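Long-range contacts in EreC (Klebsiella pneumoniae, PDB 6XCQ), which probably hydrolyses the lactone ester of macrolide antibiotics such as erythromycin, an esterase activity that confers resistance: residues A[111-116]-A[138-143]; A[309-314]-A[411-416]; A[377-382]-A[401-406]; A[395-400]-A[422-427]. The protein carries 1 engineered substitution. All blocks are in the same frame, centred on the assembly; numbering follows the deposited sequence. Where two conformers were deposited one is given.

Interaction 1 comes first and closes a short loop before the others open. It joins the end of helix 101-112 to helix 126-146, about 14 Å or more in nearest atoms from the other three. Interaction 2 opens at the end of helix 307-310 and closes at strand 411-414. Interaction 3 lies within that span and ties the start of helix 379-387 to strand 405-408. Strands 405-408 and 411-414 pair, so interactions 2 and 3 touch. Interaction 4 pairs strands 392-396 and 423-427 of the mixed sheet. Its segments alternate with those of interactions 2 and 3. A Lys312-Asp422 salt bridge joins it to interaction 2. It touches interaction 3 where Met379 and Met406 pack on Ile424.

Interaction 1 of 4, residues A[111-116]-A[138-143]; sequences LNSTAG and WIKSYL
Leu111 and Lys140 bring the two backbones nearest each other, with their CA atoms 5.1 Å apart. Leu111 lies in the last turn of helix 101-112, and the chain leaves helical geometry at Ser113. Residues 138-143 are a continuous piece of helix 126-146. A water lies 2.9 Å from both Leu111 O and Lys140 O and can donate to each, though not necessarily to both at once. Leu111 makes the apolar contacts with its two methyl branches. Its CD2 meets Ile139 CG2 at 3.7 Å and lies equally close to Lys140 CB. The other branch, CD1, reaches Leu143 CD1 at 4.3 Å. This is helix-to-helix packing near the protein surface, between two helices that follow each other in the chain. The Lys140 and Leu111 side chains run antiparallel past one another. The lysine chain is fully extended, with CG trans to the backbone N (chi1 178°). This carries the amine past the Leu111 carbonyl to the loop beyond the helix end. There Lys140 NZ lies 3.0 Å from Ser113 OG, and Lys140 CE packs on Ser113 O at 3.5 Å. The Ser113 hydroxyl is hydrogen-bonded to Tyr110 O in the helix it follows. Lys140 NZ also makes a weak bond to Tyr110 O.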
loop_
_atom_site.group_PDB
_atom_site.type_symbol
_atom_site.label_atom_id
_atom_site.label_comp_id
_atom_site.label_asym_id
_atom_site.label_seq_id
_atom_site.Cartn_x
_atom_site.Cartn_y
_atom_site.Cartn_z
ATOM N N LEU A 111 13.620 5.844 -10.561
ATOM C CA LEU A 111 14.449 4.641 -10.561
ATOM C C LEU A 111 15.344 4.578 -11.791
ATOM O O LEU A 111 16.528 4.238 -11.686
ATOM C CB LEU A 111 13.574 3.395 -10.489
ATOM C CG LEU A 111 12.887 3.175 -9.140
ATOM C CD1 LEU A 111 12.132 1.853 -9.153
ATOM C CD2 LEU A 111 13.898 3.229 -7.995
ATOM N N ASN A 112 14.798 4.920 -12.962
ATOM C CA ASN A 112 15.509 4.765 -14.224
ATOM C C ASN A 112 16.426 5.934 -14.541
ATOM O O ASN A 112 17.250 5.821 -15.452
ATOM C CB ASN A 112 14.500 4.569 -15.359
ATOM C CG ASN A 112 13.679 3.309 -15.187
ATOM O OD1 ASN A 112 14.226 2.221 -15.024
ATOM N ND2 ASN A 112 12.356 3.450 -15.210
ATOM N N SER A 113 16.313 7.039 -13.814
ATOM C CA SER A 113 17.098 8.225 -14.115
ATOM C C SER A 113 18.555 8.045 -13.688
ATOM O O SER A 113 18.896 7.155 -12.905
ATOM C CB SER A 113 16.509 9.435 -13.400
ATOM O OG SER A 113 16.839 9.368 -12.023
ATOM N N THR A 114 19.420 8.921 -14.213
ATOM C CA THR A 114 20.814 8.985 -13.784
ATOM C C THR A 114 21.509 10.249 -14.279
ATOM O O THR A 114 22.419 10.762 -13.619
ATOM C CB THR A 114 21.599 7.761 -14.264
ATOM O OG1 THR A 114 22.974 7.905 -13.892
ATOM C CG2 THR A 114 21.503 7.610 -15.780
ATOM N N ALA A 115 21.088 10.763 -15.434
ATOM C CA ALA A 115 21.804 11.846 -16.109
ATOM C C ALA A 115 21.365 13.203 -15.554
ATOM O O ALA A 115 20.643 13.976 -16.191
ATOM C CB ALA A 115 21.589 11.762 -17.615
ATOM N N GLY A 116 21.818 13.490 -14.334
ATOM C CA GLY A 116 21.631 14.794 -13.737
ATOM C C GLY A 116 21.255 14.693 -12.272
ATOM O O GLY A 116 21.307 13.624 -11.662
ATOM N N TRP A 138 17.183 2.951 -1.644
ATOM C CA TRP A 138 17.931 1.700 -1.698
ATOM C C TRP A 138 17.663 0.946 -3.002
ATOM O O TRP A 138 18.596 0.472 -3.658
ATOM C CB TRP A 138 17.592 0.826 -0.484
ATOM C CG TRP A 138 18.202 -0.518 -0.629
ATOM C CD1 TRP A 138 19.489 -0.873 -0.333
ATOM C CD2 TRP A 138 17.571 -1.687 -1.147
ATOM N NE1 TRP A 138 19.692 -2.202 -0.629
ATOM C CE2 TRP A 138 18.527 -2.724 -1.126
ATOM C CE3 TRP A 138 16.287 -1.962 -1.628
ATOM C CZ2 TRP A 138 18.241 -4.003 -1.571
ATOM C CZ3 TRP A 138 16.006 -3.231 -2.054
ATOM C CH2 TRP A 138 16.976 -4.241 -2.026
ATOM N N ILE A 139 16.390 0.836 -3.398
ATOM C CA ILE A 139 16.030 0.099 -4.611
ATOM C C ILE A 139 16.802 0.631 -5.817
ATOM O O ILE A 139 17.345 -0.137 -6.623
ATOM C CB ILE A 139 14.513 0.178 -4.858
ATOM C CG1 ILE A 139 13.750 -0.833 -4.004
ATOM C CG2 ILE A 139 14.192 -0.051 -6.334
ATOM C CD1 ILE A 139 12.234 -0.673 -4.125
ATOM N N LYS A 140 16.857 1.955 -5.957
ATOM C CA LYS A 140 17.541 2.540 -7.108
ATOM C C LYS A 140 19.010 2.130 -7.138
ATOM O O LYS A 140 19.528 1.728 -8.184
ATOM C CB LYS A 140 17.396 4.063 -7.086
ATOM C CG LYS A 140 18.118 4.789 -8.221
ATOM C CD LYS A 140 17.823 6.288 -8.208
ATOM C CE LYS A 140 18.445 7.016 -9.446
ATOM N NZ LYS A 140 18.031 8.458 -9.463
ATOM N N SER A 141 19.699 2.208 -5.995
ATOM C CA SER A 141 21.090 1.763 -5.949
ATOM C C SER A 141 21.193 0.284 -6.264
ATOM O O SER A 141 21.985 -0.132 -7.124
ATOM C CB SER A 141 21.699 2.057 -4.576
ATOM O OG SER A 141 21.478 3.404 -4.198
ATOM N N TYR A 142 20.393 -0.525 -5.571
ATOM C CA TYR A 142 20.359 -1.967 -5.802
ATOM C C TYR A 142 20.186 -2.307 -7.283
ATOM O O TYR A 142 20.895 -3.163 -7.826
ATOM C CB TYR A 142 19.230 -2.586 -4.977
ATOM C CG TYR A 142 18.987 -4.045 -5.273
ATOM C CD1 TYR A 142 19.945 -5.007 -4.966
ATOM C CD2 TYR A 142 17.790 -4.466 -5.832
ATOM C CE1 TYR A 142 19.724 -6.345 -5.225
ATOM C CE2 TYR A 142 17.557 -5.805 -6.103
ATOM C CZ TYR A 142 18.529 -6.736 -5.795
ATOM O OH TYR A 142 18.294 -8.060 -6.055
ATOM N N LEU A 143 19.229 -1.664 -7.949
ATOM C CA LEU A 143 18.999 -1.976 -9.361
ATOM C C LEU A 143 20.190 -1.564 -10.221
ATOM O O LEU A 143 20.637 -2.333 -11.080
ATOM C CB LEU A 143 17.719 -1.298 -9.843
ATOM C CG LEU A 143 16.461 -1.849 -9.171
ATOM C CD1 LEU A 143 15.222 -1.154 -9.689
ATOM C CD2 LEU A 143 16.362 -3.360 -9.339
HETATM O O HOH W 1 18.311 2.093 -10.771
#

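Interaction 2 of 4, residues A[309-314]-A[411-416]; sequences NLQKTP and ASVETN. Engineered in segment 309-314: Asn309 (natural residue His).
Thr313 and Thr415 meet hydroxyl to hydroxyl, with Thr313 OG1 and Thr415 OG1 2.6 Å apart in a hydrogen bond. Either oxygen could be the donor. The two side chains approach at a slant. The Thr415 hydroxyl stands anti to the backbone N (chi1 -170°), which extends it toward residues 309-314. Thr313 turns its own hydroxyl between its backbone N and carbonyl carbon (chi1 61°), and CG2 sits beside the N. Gln311 comes from the direction opposite to Thr415 with an extended chain. Its NE2 donates to Thr313 OG1 at 3.3 Å, tilted 27° out of the amide plane. It also makes a weak bond to Thr313 O. These bonds hold the amide so that Gln311 OE1 rests on Val413 CG2 at 3.7 Å. Two waters join in. One lies 2.9 Å from both Pro314 O and Glu414 O and can donate to either. The other donates to Pro314 O at 2.6 Å and lies 2.8 Å from Thr415 OG1. Ala420 of helix 417-420 packs against Gln311, Thr313 and Thr415. This is structural packing that joins the loop after helix 307-310 to the end of the second strand of the 405-408/411-414 beta hairpin.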
loop_
_atom_site.group_PDB
_atom_site.type_symbol
_atom_site.label_atom_id
_atom_site.label_comp_id
_atom_site.label_asym_id
_atom_site.label_seq_id
_atom_site.Cartn_x
_atom_site.Cartn_y
_atom_site.Cartn_z
ATOM N N ASN A 309 -3.316 -4.038 5.834
ATOM C CA ASN A 309 -3.831 -4.193 4.474
ATOM C C ASN A 309 -3.558 -5.590 3.926
ATOM O O ASN A 309 -4.384 -6.136 3.188
ATOM C CB ASN A 309 -3.217 -3.167 3.506
ATOM C CG ASN A 309 -3.432 -1.729 3.936
ATOM O OD1 ASN A 309 -2.476 -1.020 4.241
ATOM N ND2 ASN A 309 -4.681 -1.279 3.916
ATOM N N LEU A 310 -2.409 -6.172 4.265
ATOM C CA LEU A 310 -2.036 -7.480 3.747
ATOM C C LEU A 310 -2.784 -8.617 4.427
ATOM O O LEU A 310 -2.869 -9.711 3.854
ATOM C CB LEU A 310 -0.533 -7.709 3.926
ATOM C CG LEU A 310 0.452 -6.756 3.243
ATOM C CD1 LEU A 310 1.853 -7.194 3.606
ATOM C CD2 LEU A 310 0.283 -6.785 1.745
ATOM N N GLN A 311 -3.285 -8.385 5.641
ATOM C CA GLN A 311 -3.963 -9.409 6.435
ATOM C C GLN A 311 -5.062 -10.081 5.622
ATOM O O GLN A 311 -5.727 -9.434 4.815
ATOM C CB GLN A 311 -4.559 -8.749 7.684
ATOM C CG GLN A 311 -5.112 -9.701 8.728
ATOM C CD GLN A 311 -5.403 -9.006 10.041
ATOM O OE1 GLN A 311 -4.574 -8.252 10.569
ATOM N NE2 GLN A 311 -6.588 -9.249 10.575
ATOM N N LYS A 312 -5.239 -11.392 5.802
ATOM C CA LYS A 312 -6.205 -12.116 4.974
ATOM C C LYS A 312 -7.535 -12.360 5.677
ATOM O O LYS A 312 -8.433 -12.957 5.084
ATOM C CB LYS A 312 -5.601 -13.446 4.496
ATOM C CG LYS A 312 -4.284 -13.260 3.727
ATOM C CD LYS A 312 -3.746 -14.556 3.108
ATOM C CE LYS A 312 -3.227 -15.530 4.143
ATOM N NZ LYS A 312 -2.468 -16.654 3.489
ATOM N N THR A 313 -7.688 -11.901 6.911
ATOM C CA THR A 313 -8.913 -12.041 7.694
ATOM C C THR A 313 -9.389 -10.650 8.099
ATOM O O THR A 313 -8.603 -9.689 8.006
ATOM C CB THR A 313 -8.647 -12.896 8.932
ATOM O OG1 THR A 313 -7.658 -12.233 9.734
ATOM C CG2 THR A 313 -8.178 -14.309 8.537
ATOM N N PRO A 314 -10.634 -10.491 8.564
ATOM C CA PRO A 314 -11.121 -9.148 8.901
ATOM C C PRO A 314 -10.290 -8.470 9.983
ATOM O O PRO A 314 -9.849 -9.096 10.957
ATOM C CB PRO A 314 -12.556 -9.405 9.375
ATOM C CG PRO A 314 -12.965 -10.618 8.624
ATOM C CD PRO A 314 -11.737 -11.477 8.587
ATOM N N ALA A 411 -1.159 -0.003 18.955
ATOM C CA ALA A 411 -2.154 -0.907 19.518
ATOM C C ALA A 411 -1.851 -2.344 19.101
ATOM O O ALA A 411 -0.688 -2.681 18.864
ATOM C CB ALA A 411 -3.562 -0.488 19.073
ATOM N N SER A 412 -2.882 -3.197 19.043
ATOM C CA SER A 412 -2.787 -4.553 18.506
ATOM C C SER A 412 -4.060 -4.903 17.740
ATOM O O SER A 412 -5.108 -4.291 17.933
ATOM C CB SER A 412 -2.550 -5.618 19.599
ATOM O OG SER A 412 -1.303 -5.451 20.255
ATOM N N VAL A 413 -3.957 -5.892 16.857
ATOM C CA VAL A 413 -5.121 -6.516 16.243
ATOM C C VAL A 413 -5.196 -7.938 16.777
ATOM O O VAL A 413 -4.182 -8.528 17.156
ATOM C CB VAL A 413 -5.080 -6.512 14.693
ATOM C CG1 VAL A 413 -4.875 -5.103 14.168
ATOM C CG2 VAL A 413 -4.000 -7.445 14.172
ATOM N N GLU A 414 -6.403 -8.487 16.821
ATOM C CA GLU A 414 -6.616 -9.867 17.236
ATOM C C GLU A 414 -7.313 -10.623 16.120
ATOM O O GLU A 414 -8.271 -10.121 15.529
ATOM C CB GLU A 414 -7.452 -9.945 18.512
ATOM C CG GLU A 414 -7.936 -11.360 18.821
ATOM C CD GLU A 414 -8.327 -11.567 20.287
ATOM O OE1 GLU A 414 -8.576 -10.552 20.990
ATOM O OE2 GLU A 414 -8.381 -12.748 20.726
ATOM N N THR A 415 -6.849 -11.838 15.849
ATOM C CA THR A 415 -7.374 -12.619 14.735
ATOM C C THR A 415 -6.855 -14.044 14.900
ATOM O O THR A 415 -6.159 -14.365 15.874
ATOM C CB THR A 415 -6.957 -11.986 13.397
ATOM O OG1 THR A 415 -7.661 -12.603 12.306
ATOM C CG2 THR A 415 -5.475 -12.131 13.208
ATOM N N ASN A 416 -7.226 -14.904 13.959
ATOM C CA ASN A 416 -6.592 -16.212 13.803
ATOM C C ASN A 416 -5.364 -16.001 12.938
ATOM O O ASN A 416 -5.480 -15.828 11.719
ATOM C CB ASN A 416 -7.540 -17.225 13.162
ATOM C CG ASN A 416 -6.916 -18.608 13.005
ATOM O OD1 ASN A 416 -5.751 -18.761 12.621
ATOM N ND2 ASN A 416 -7.700 -19.629 13.303
HETATM O O HOH W 2 -8.312 -8.310 13.282
HETATM O O HOH W 3 -10.147 -11.419 12.056
#

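Interaction 3 of 4, residues A[377-382]-A[401-406]; sequences DSMEQY and MKAKRM
Asp377 O accepts two backbone N-H groups from across the contact. Lys404 N donates at 2.8 Å from above the carbonyl plane, while Arg405 N donates at 3.1 Å within that plane. Met379 N returns a bond to Arg405 O at 2.7 Å, nearly in line with the carbonyl. These bonds bridge Ser378 and Arg405. The Asp377 side chain adds a salt bridge. In one of its two conformers Arg405 grips the carboxylate side-on, with Arg405 NE on Asp377 OD1 at 2.7 Å and Arg405 NH2 on Asp377 OD2 at 3.0 Å. Both oxygens lie near the guanidinium plane, but the carboxylate is turned 50° against it and is met from above its own plane. Arg405 NH1 has a second acidic partner in Glu414. Ser378 is the N-cap of helix 379-387, and its OG accepts from Gln381 N as well as bonding Arg375 O.

On the apolar side, Met401 SD, in one of two conformers, sits over the centre of the Tyr382 ring, 3.9 Å from the centroid, in a Met-aromatic contact. Met379 folds back at chi2 (59°) and chi3 (56°), which brings its CE against Ala403 CB at 3.7 Å. Met406 lies beside Met379, pointing the same way, and its CG touches Glu380 OE2 at 3.4 Å. That oxygen is hydrogen-bonded to Thr344 OG1 and Arg407 N. The contact sets the start of helix 379-387 on strand 405-408 and the loop leading into it. Leu417 of helix 417-420 packs on Met379, Met401 and Met406, and Ile424 of strand 423-427 on Met379 and Met406.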
loop_
_atom_site.group_PDB
_atom_site.type_symbol
_atom_site.label_atom_id
_atom_site.label_comp_id
_atom_site.label_asym_id
_atom_site.label_seq_id
_atom_site.Cartn_x
_atom_site.Cartn_y
_atom_site.Cartn_z
ATOM N N ASP A 377 -0.738 -14.247 25.052
ATOM C CA ASP A 377 -1.326 -14.668 23.781
ATOM C C ASP A 377 -0.989 -13.695 22.657
ATOM O O ASP A 377 -1.805 -13.453 21.764
ATOM C CB ASP A 377 -2.834 -14.843 23.915
ATOM C CG ASP A 377 -3.533 -13.600 24.423
ATOM O OD1 ASP A 377 -2.904 -12.518 24.514
ATOM O OD2 ASP A 377 -4.733 -13.712 24.734
ATOM N N SER A 378 0.204 -13.110 22.677
ATOM C CA SER A 378 0.629 -12.246 21.587
ATOM C C SER A 378 1.632 -12.961 20.683
ATOM O O SER A 378 2.333 -13.890 21.099
ATOM C CB SER A 378 1.212 -10.945 22.133
ATOM O OG SER A 378 2.518 -11.127 22.629
ATOM N N MET A 379 1.658 -12.558 19.413
ATOM C CA MET A 379 2.677 -13.089 18.512
ATOM C C MET A 379 4.072 -12.697 18.991
ATOM O O MET A 379 5.032 -13.460 18.840
ATOM C CB MET A 379 2.435 -12.590 17.089
ATOM C CG MET A 379 3.490 -13.050 16.076
ATOM S SD MET A 379 3.664 -14.849 15.898
ATOM C CE MET A 379 2.015 -15.304 15.481
ATOM N N GLU A 380 4.194 -11.503 19.568
ATOM C CA GLU A 380 5.475 -11.052 20.102
ATOM C C GLU A 380 5.995 -11.994 21.179
ATOM O O GLU A 380 7.200 -12.264 21.248
ATOM C CB GLU A 380 5.329 -9.627 20.653
ATOM C CG GLU A 380 5.108 -8.565 19.545
ATOM C CD GLU A 380 3.700 -8.559 18.948
ATOM O OE1 GLU A 380 2.756 -9.039 19.616
ATOM O OE2 GLU A 380 3.538 -8.052 17.807
ATOM N N GLN A 381 5.105 -12.506 22.035
ATOM C CA GLN A 381 5.570 -13.405 23.086
ATOM C C GLN A 381 6.027 -14.726 22.503
ATOM O O GLN A 381 7.011 -15.322 22.976
ATOM C CB GLN A 381 4.474 -13.646 24.120
ATOM C CG GLN A 381 4.953 -14.532 25.270
ATOM C CD GLN A 381 6.020 -13.853 26.097
ATOM O OE1 GLN A 381 5.807 -12.769 26.620
ATOM N NE2 GLN A 381 7.179 -14.489 26.211
ATOM N N TYR A 382 5.308 -15.208 21.489
ATOM C CA TYR A 382 5.708 -16.426 20.793
ATOM C C TYR A 382 7.104 -16.285 20.205
ATOM O O TYR A 382 7.926 -17.201 20.311
ATOM C CB TYR A 382 4.691 -16.724 19.695
ATOM C CG TYR A 382 4.948 -17.972 18.879
ATOM C CD1 TYR A 382 4.439 -19.205 19.279
ATOM C CD2 TYR A 382 5.666 -17.911 17.690
ATOM C CE1 TYR A 382 4.655 -20.342 18.527
ATOM C CE2 TYR A 382 5.884 -19.040 16.930
ATOM C CZ TYR A 382 5.373 -20.250 17.348
ATOM O OH TYR A 382 5.594 -21.370 16.591
ATOM N N MET A 401 -0.567 -22.616 18.441
ATOM C CA MET A 401 0.160 -21.676 19.283
ATOM C C MET A 401 -0.835 -20.819 20.039
ATOM O O MET A 401 -2.009 -20.723 19.671
ATOM C CB MET A 401 1.106 -20.783 18.470
ATOM C CG MET A 401 0.407 -19.743 17.639
ATOM S SD MET A 401 1.567 -18.821 16.604
ATOM C CE MET A 401 0.512 -18.460 15.188
ATOM N N LYS A 402 -0.338 -20.195 21.102
ATOM C CA LYS A 402 -1.131 -19.321 21.951
ATOM C C LYS A 402 -1.372 -17.956 21.335
ATOM O O LYS A 402 -2.221 -17.217 21.844
ATOM C CB LYS A 402 -0.453 -19.121 23.319
ATOM C CG LYS A 402 -0.341 -20.389 24.159
ATOM C CD LYS A 402 0.119 -20.105 25.594
ATOM C CE LYS A 402 1.531 -19.556 25.653
ATOM N NZ LYS A 402 2.119 -19.688 27.031
ATOM N N ALA A 403 -0.634 -17.603 20.284
ATOM C CA ALA A 403 -0.660 -16.251 19.748
ATOM C C ALA A 403 -1.997 -15.979 19.070
ATOM O O ALA A 403 -2.409 -16.707 18.161
ATOM C CB ALA A 403 0.492 -16.056 18.767
ATOM N N LYS A 404 -2.674 -14.935 19.521
ATOM C CA LYS A 404 -3.909 -14.489 18.893
ATOM C C LYS A 404 -3.917 -13.005 18.588
ATOM O O LYS A 404 -4.826 -12.540 17.887
ATOM C CB LYS A 404 -5.107 -14.812 19.793
ATOM C CG LYS A 404 -5.590 -16.246 19.651
ATOM C CD LYS A 404 -6.650 -16.552 20.689
ATOM C CE LYS A 404 -7.220 -17.953 20.478
ATOM N NZ LYS A 404 -6.188 -18.967 20.805
ATOM N N ARG A 405 -2.955 -12.241 19.095
ATOM C CA ARG A 405 -2.904 -10.812 18.847
ATOM C C ARG A 405 -1.501 -10.421 18.404
ATOM O O ARG A 405 -0.523 -11.117 18.694
ATOM C CB ARG A 405 -3.356 -9.998 20.081
ATOM C CG ARG A 405 -2.594 -10.237 21.371
ATOM C CD ARG A 405 -3.338 -9.621 22.567
ATOM N NE ARG A 405 -4.277 -10.559 23.177
ATOM C CZ ARG A 405 -5.600 -10.470 23.078
ATOM N NH1 ARG A 405 -6.155 -9.477 22.400
ATOM N NH2 ARG A 405 -6.369 -11.375 23.660
ATOM N N MET A 406 -1.416 -9.321 17.648
ATOM C CA MET A 406 -0.139 -8.820 17.156
ATOM C C MET A 406 -0.175 -7.301 17.174
ATOM O O MET A 406 -1.220 -6.693 16.931
ATOM C CB MET A 406 0.163 -9.338 15.735
ATOM C CG MET A 406 1.534 -8.926 15.187
ATOM S SD MET A 406 2.019 -9.963 13.777
ATOM C CE MET A 406 0.578 -9.761 12.732
#

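Interaction 4 of 4, residues A[395-400]-A[422-427]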
loop_
_atom_site.group_PDB
_atom_site.type_symbol
_atom_site.label_atom_id
_atom_site.label_comp_id
_atom_site.label_asym_id
_atom_site.label_seq_id
_atom_site.Cartn_x
_atom_site.Cartn_y
_atom_site.Cartn_z
ATOM N N THR A 395 9.094 -16.667 11.387
ATOM C CA THR A 395 8.278 -17.796 11.807
ATOM C C THR A 395 7.111 -17.989 10.850
ATOM O O THR A 395 6.533 -17.018 10.355
ATOM C CB THR A 395 7.752 -17.624 13.249
ATOM O OG1 THR A 395 7.154 -18.848 13.689
ATOM C CG2 THR A 395 6.705 -16.530 13.352
ATOM N N LEU A 396 6.794 -19.251 10.564
ATOM C CA LEU A 396 5.536 -19.568 9.904
ATOM C C LEU A 396 4.410 -19.517 10.927
ATOM O O LEU A 396 4.644 -19.502 12.133
ATOM C CB LEU A 396 5.596 -20.943 9.247
ATOM C CG LEU A 396 6.833 -21.196 8.386
ATOM C CD1 LEU A 396 6.846 -22.644 7.922
ATOM C CD2 LEU A 396 6.908 -20.242 7.187
ATOM N N THR A 397 3.176 -19.453 10.441
ATOM C CA THR A 397 2.035 -19.340 11.333
ATOM C C THR A 397 1.202 -20.608 11.411
ATOM O O THR A 397 0.250 -20.653 12.197
ATOM C CB THR A 397 1.128 -18.189 10.891
ATOM O OG1 THR A 397 0.722 -18.416 9.533
ATOM C CG2 THR A 397 1.857 -16.872 11.004
ATOM N N ASP A 398 1.493 -21.605 10.578
ATOM C CA ASP A 398 0.698 -22.830 10.528
ATOM C C ASP A 398 1.295 -23.845 11.500
ATOM O O ASP A 398 1.890 -24.857 11.128
ATOM C CB ASP A 398 0.628 -23.371 9.103
ATOM C CG ASP A 398 -0.287 -24.584 8.980
ATOM O OD1 ASP A 398 -1.048 -24.862 9.936
ATOM O OD2 ASP A 398 -0.242 -25.260 7.928
ATOM N N ALA A 399 1.146 -23.524 12.784
ATOM C CA ALA A 399 1.409 -24.459 13.861
ATOM C C ALA A 399 0.566 -24.024 15.047
ATOM O O ALA A 399 0.399 -22.816 15.255
ATOM C CB ALA A 399 2.890 -24.489 14.259
ATOM N N PRO A 400 -0.007 -24.959 15.810
ATOM C CA PRO A 400 -0.744 -24.573 17.021
ATOM C C PRO A 400 0.087 -23.621 17.870
ATOM O O PRO A 400 1.303 -23.774 17.992
ATOM C CB PRO A 400 -0.995 -25.911 17.730
ATOM C CG PRO A 400 -0.169 -26.943 16.962
ATOM C CD PRO A 400 -0.050 -26.410 15.576
ATOM N N ASP A 422 0.792 -15.756 6.358
ATOM C CA ASP A 422 1.545 -16.973 6.076
ATOM C C ASP A 422 2.836 -17.059 6.876
ATOM O O ASP A 422 3.251 -18.167 7.229
ATOM C CB ASP A 422 1.869 -17.073 4.583
ATOM C CG ASP A 422 0.617 -17.239 3.723
ATOM O OD1 ASP A 422 0.127 -18.380 3.583
ATOM O OD2 ASP A 422 0.106 -16.216 3.216
ATOM N N ALA A 423 3.471 -15.924 7.180
ATOM C CA ALA A 423 4.688 -15.900 7.984
ATOM C C ALA A 423 4.738 -14.586 8.749
ATOM O O ALA A 423 3.987 -13.655 8.456
ATOM C CB ALA A 423 5.949 -16.070 7.129
ATOM N N ILE A 424 5.629 -14.524 9.746
ATOM C CA ILE A 424 5.843 -13.325 10.554
ATOM C C ILE A 424 7.331 -13.023 10.619
ATOM O O ILE A 424 8.151 -13.917 10.867
ATOM C CB ILE A 424 5.299 -13.452 11.990
ATOM C CG1 ILE A 424 3.927 -14.143 12.043
ATOM C CG2 ILE A 424 5.228 -12.069 12.622
ATOM C CD1 ILE A 424 2.754 -13.261 11.606
ATOM N N VAL A 425 7.664 -11.748 10.432
ATOM C CA VAL A 425 9.012 -11.212 10.596
ATOM C C VAL A 425 8.987 -10.299 11.810
ATOM O O VAL A 425 8.143 -9.401 11.895
ATOM C CB VAL A 425 9.444 -10.453 9.326
ATOM C CG1 VAL A 425 10.736 -9.702 9.512
ATOM C CG2 VAL A 425 9.533 -11.405 8.145
ATOM N N CYS A 426 9.911 -10.506 12.743
ATOM C CA CYS A 426 9.909 -9.714 13.966
ATOM C C CYS A 426 11.311 -9.175 14.226
ATOM O O CYS A 426 12.265 -9.952 14.317
ATOM C CB CYS A 426 9.407 -10.555 15.142
ATOM S SG CYS A 426 9.288 -9.611 16.691
ATOM N N VAL A 427 11.438 -7.851 14.309
ATOM C CA VAL A 427 12.728 -7.186 14.491
ATOM C C VAL A 427 12.849 -6.734 15.947
ATOM O O VAL A 427 11.846 -6.716 16.673
ATOM C CB VAL A 427 12.886 -6.015 13.505
ATOM C CG1 VAL A 427 12.763 -6.519 12.049
ATOM C CG2 VAL A 427 11.846 -4.919 13.799
HETATM O O HOH W 4 2.260 -20.601 7.529
#
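This is an antiparallel strand pairing in the large mixed sheet, between the end of strand 392-396 and the start of strand 423-427. Strand 423-427 has strand 338-345 on its other side, and strand 392-396 has strand 33-36. Thr395 and Ile424 form a hydrogen-bonded pair. Thr395 N donates to Ile424 O at 3.0 Å, and Ile424 N donates to Thr395 O at 2.7 Å. Leu396 and Ala423 are the next, non-hydrogen-bonded pair, with CA atoms 4.2 Å apart. Their side chains share one face of the sheet, where Leu396 CD2 nears Ala423 CB at 4.3 Å.

Thr395 and Ile424 share the other face and lie side by side. Thr395 CG2 touches Ile424 CB at 3.6 Å. Thr395 OG1 is turned from Ile424 and can bond Thr32 O, with Leu396 O a competing acceptor. Thr397 follows the strand and crosses Ile424 at about a right angle. Its methyl CG2 rests on Ile424 CG1 at 3.6 Å, while its hydroxyl bonds Phe421 O. Tyr382 and Ile383 of helix 379-387 touch Thr395, and Met379 touches Ile424.

Pairing fades beyond Leu396. Thr397 N makes a weak bond to Asp422 O at 3.5 Å. A water also accepts from Thr397 N and donates to Asp422 O at 2.6 Å. Asp422 OD2 forms a salt bridge with Lys312 and accepts from Ala340 N. The chemistry therefore changes along the contact: direct backbone bonds and methyl packing hold the buried strand pair, and water takes a share where the strands part.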